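Side-chain contact in alpha-glucosidase (Bacteroides thetaiotaomicron, PDB 5XFM), which hydrolyses beta-L-arabinopyranosides and alpha-galactosides as a bifunctional, calcium-containing glycosidase of glycoside hydrolase family 97: residues G307-D312 against I331-D336. The protein carries 1 engineered substitution. Numbering follows the deposited sequence.
Sequences GSINYD and IDNWWD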
# COMPACT_ATOMS: atom_id res chain seq x y z
N GLY A 307 6.02 -15.79 -23.42
CA GLY A 307 6.43 -17.06 -23.98
C GLY A 307 6.28 -18.22 -23.01
O GLY A 307 6.33 -19.39 -23.40
N SER A 308 6.10 -17.91 -21.73
CA SER A 308 5.97 -18.94 -20.70
C SER A 308 4.52 -19.39 -20.49
O SER A 308 4.26 -20.37 -19.78
CB SER A 308 6.55 -18.43 -19.39
OG SER A 308 5.85 -17.28 -18.95
N ILE A 309 3.58 -18.68 -21.10
CA ILE A 309 2.17 -19.00 -20.90
C ILE A 309 1.75 -20.15 -21.81
O ILE A 309 1.12 -19.95 -22.85
CB ILE A 309 1.28 -17.77 -21.14
CG1 ILE A 309 1.79 -16.61 -20.30
CG2 ILE A 309 -0.17 -18.08 -20.77
CD1 ILE A 309 1.74 -16.87 -18.81
N ASN A 310 2.14 -21.35 -21.39
CA ASN A 310 1.78 -22.59 -22.07
C ASN A 310 1.81 -23.72 -21.06
O ASN A 310 2.38 -23.56 -19.98
CB ASN A 310 2.73 -22.88 -23.24
CG ASN A 310 4.18 -22.94 -22.81
OD1 ASN A 310 4.64 -23.94 -22.27
ND2 ASN A 310 4.92 -21.86 -23.06
N TYR A 311 1.22 -24.85 -21.40
CA TYR A 311 1.06 -25.97 -20.47
C TYR A 311 2.38 -26.43 -19.84
O TYR A 311 2.47 -26.56 -18.62
CB TYR A 311 0.37 -27.14 -21.17
CG TYR A 311 -0.13 -28.22 -20.23
CD1 TYR A 311 0.72 -29.22 -19.78
CD2 TYR A 311 -1.44 -28.21 -19.77
CE1 TYR A 311 0.27 -30.20 -18.91
CE2 TYR A 311 -1.90 -29.18 -18.90
CZ TYR A 311 -1.04 -30.18 -18.47
OH TYR A 311 -1.48 -31.14 -17.61
N ASP A 312 3.39 -26.67 -20.66
CA ASP A 312 4.62 -27.31 -20.19
C ASP A 312 5.46 -26.42 -19.28
O ASP A 312 6.02 -26.89 -18.29
CB ASP A 312 5.48 -27.74 -21.39
CG ASP A 312 4.85 -28.89 -22.17
OD1 ASP A 312 3.94 -29.57 -21.63
OD2 ASP A 312 5.27 -29.12 -23.32
N ILE A 331 -0.48 -18.28 -12.58
CA ILE A 331 -0.50 -18.35 -14.03
C ILE A 331 -1.03 -17.02 -14.58
O ILE A 331 -2.15 -16.62 -14.27
CB ILE A 331 -1.37 -19.53 -14.53
CG1 ILE A 331 -0.84 -20.85 -13.96
CG2 ILE A 331 -1.40 -19.57 -16.05
CD1 ILE A 331 -1.59 -22.09 -14.45
N ASP A 332 -0.22 -16.35 -15.40
CA ASP A 332 -0.47 -14.95 -15.74
C ASP A 332 -1.29 -14.81 -17.03
O ASP A 332 -1.94 -15.76 -17.46
CB ASP A 332 0.86 -14.20 -15.86
CG ASP A 332 0.78 -12.77 -15.31
OD1 ASP A 332 0.22 -11.87 -15.97
OD2 ASP A 332 1.30 -12.56 -14.20
N ASN A 333 -1.28 -13.61 -17.62
CA ASN A 333 -2.11 -13.30 -18.79
C ASN A 333 -1.94 -14.24 -19.99
O ASN A 333 -0.92 -14.91 -20.10
CB ASN A 333 -1.84 -11.87 -19.26
CG ASN A 333 -0.37 -11.62 -19.59
OD1 ASN A 333 0.41 -12.56 -19.78
ND2 ASN A 333 0.01 -10.36 -19.67
N TRP A 334 -2.96 -14.27 -20.85
CA TRP A 334 -3.09 -15.09 -22.07
C TRP A 334 -3.47 -16.56 -21.84
O TRP A 334 -3.65 -17.29 -22.82
CB TRP A 334 -1.81 -15.07 -22.92
CG TRP A 334 -1.41 -13.74 -23.43
CD1 TRP A 334 -0.30 -13.02 -23.09
CD2 TRP A 334 -2.13 -12.93 -24.38
NE1 TRP A 334 -0.27 -11.83 -23.77
CE2 TRP A 334 -1.38 -11.75 -24.56
CE3 TRP A 334 -3.32 -13.10 -25.08
CZ2 TRP A 334 -1.79 -10.73 -25.43
CZ3 TRP A 334 -3.73 -12.09 -25.94
CH2 TRP A 334 -2.97 -10.92 -26.10
N TRP A 335 -3.61 -17.00 -20.60
CA TRP A 335 -3.79 -18.44 -20.35
C TRP A 335 -5.09 -19.01 -20.93
O TRP A 335 -5.14 -20.17 -21.34
CB TRP A 335 -3.72 -18.75 -18.85
CG TRP A 335 -4.86 -18.23 -18.01
CD1 TRP A 335 -4.85 -17.09 -17.25
CD2 TRP A 335 -6.15 -18.83 -17.83
NE1 TRP A 335 -6.06 -16.94 -16.62
CE2 TRP A 335 -6.88 -17.99 -16.96
CE3 TRP A 335 -6.77 -19.98 -18.33
CZ2 TRP A 335 -8.19 -18.27 -16.57
CZ3 TRP A 335 -8.07 -20.25 -17.95
CH2 TRP A 335 -8.76 -19.40 -17.08
N ASP A 336 -6.14 -18.19 -20.98
CA ASP A 336 -7.43 -18.69 -21.44
C ASP A 336 -7.41 -19.00 -22.92
O ASP A 336 -8.20 -19.80 -23.41
CB ASP A 336 -8.53 -17.68 -21.16
CG ASP A 336 -8.38 -16.42 -21.98
OD1 ASP A 336 -7.27 -15.84 -21.95
OD2 ASP A 336 -9.33 -16.03 -22.68
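I309 packs its side chain against the type II beta turn D332–W335, and all of its branches gather about one backbone oxygen, N333 O. I309 CG1 comes to 3.2 Å from N333 O, and I309 CG2 is hardly farther from it. No hydrogen bond crosses the contact, which is aliphatic carbon packed on a carbonyl. The branches then part. I309 CG2, anti to the backbone N (chi1 -52° for CG1), reaches the start of helix 335-338, lying 3.6 Å from W335 N, with the CB atoms of W334 and W335 close by. I309 CD1 branches off at about a right angle to CG2, toward the D332 backbone, 4.0 Å from D332 N. Both tryptophans offer I309 their CB atoms while their indoles lead away: W335 NE1 hydrogen-bonds W361 O, and W334 lies in a cation-pi contact with R338. Within the turn, D332 OD1 accepts N333 N at 2.8 Å, on the anti side and 19° out of the carboxylate plane, while OD2 takes W299 NE1. Cutting I309 back to an alanine is likely to open a gap over N333 O and take one apolar neighbour from the CB atoms of W334 and W335. In the TIM-barrel domain, the contact joins the loop entering helix 311-324 to the loop following strand 328-331; Q314 of that helix also touches I309, and strand 357-363 flanks D332 and N333 through W361.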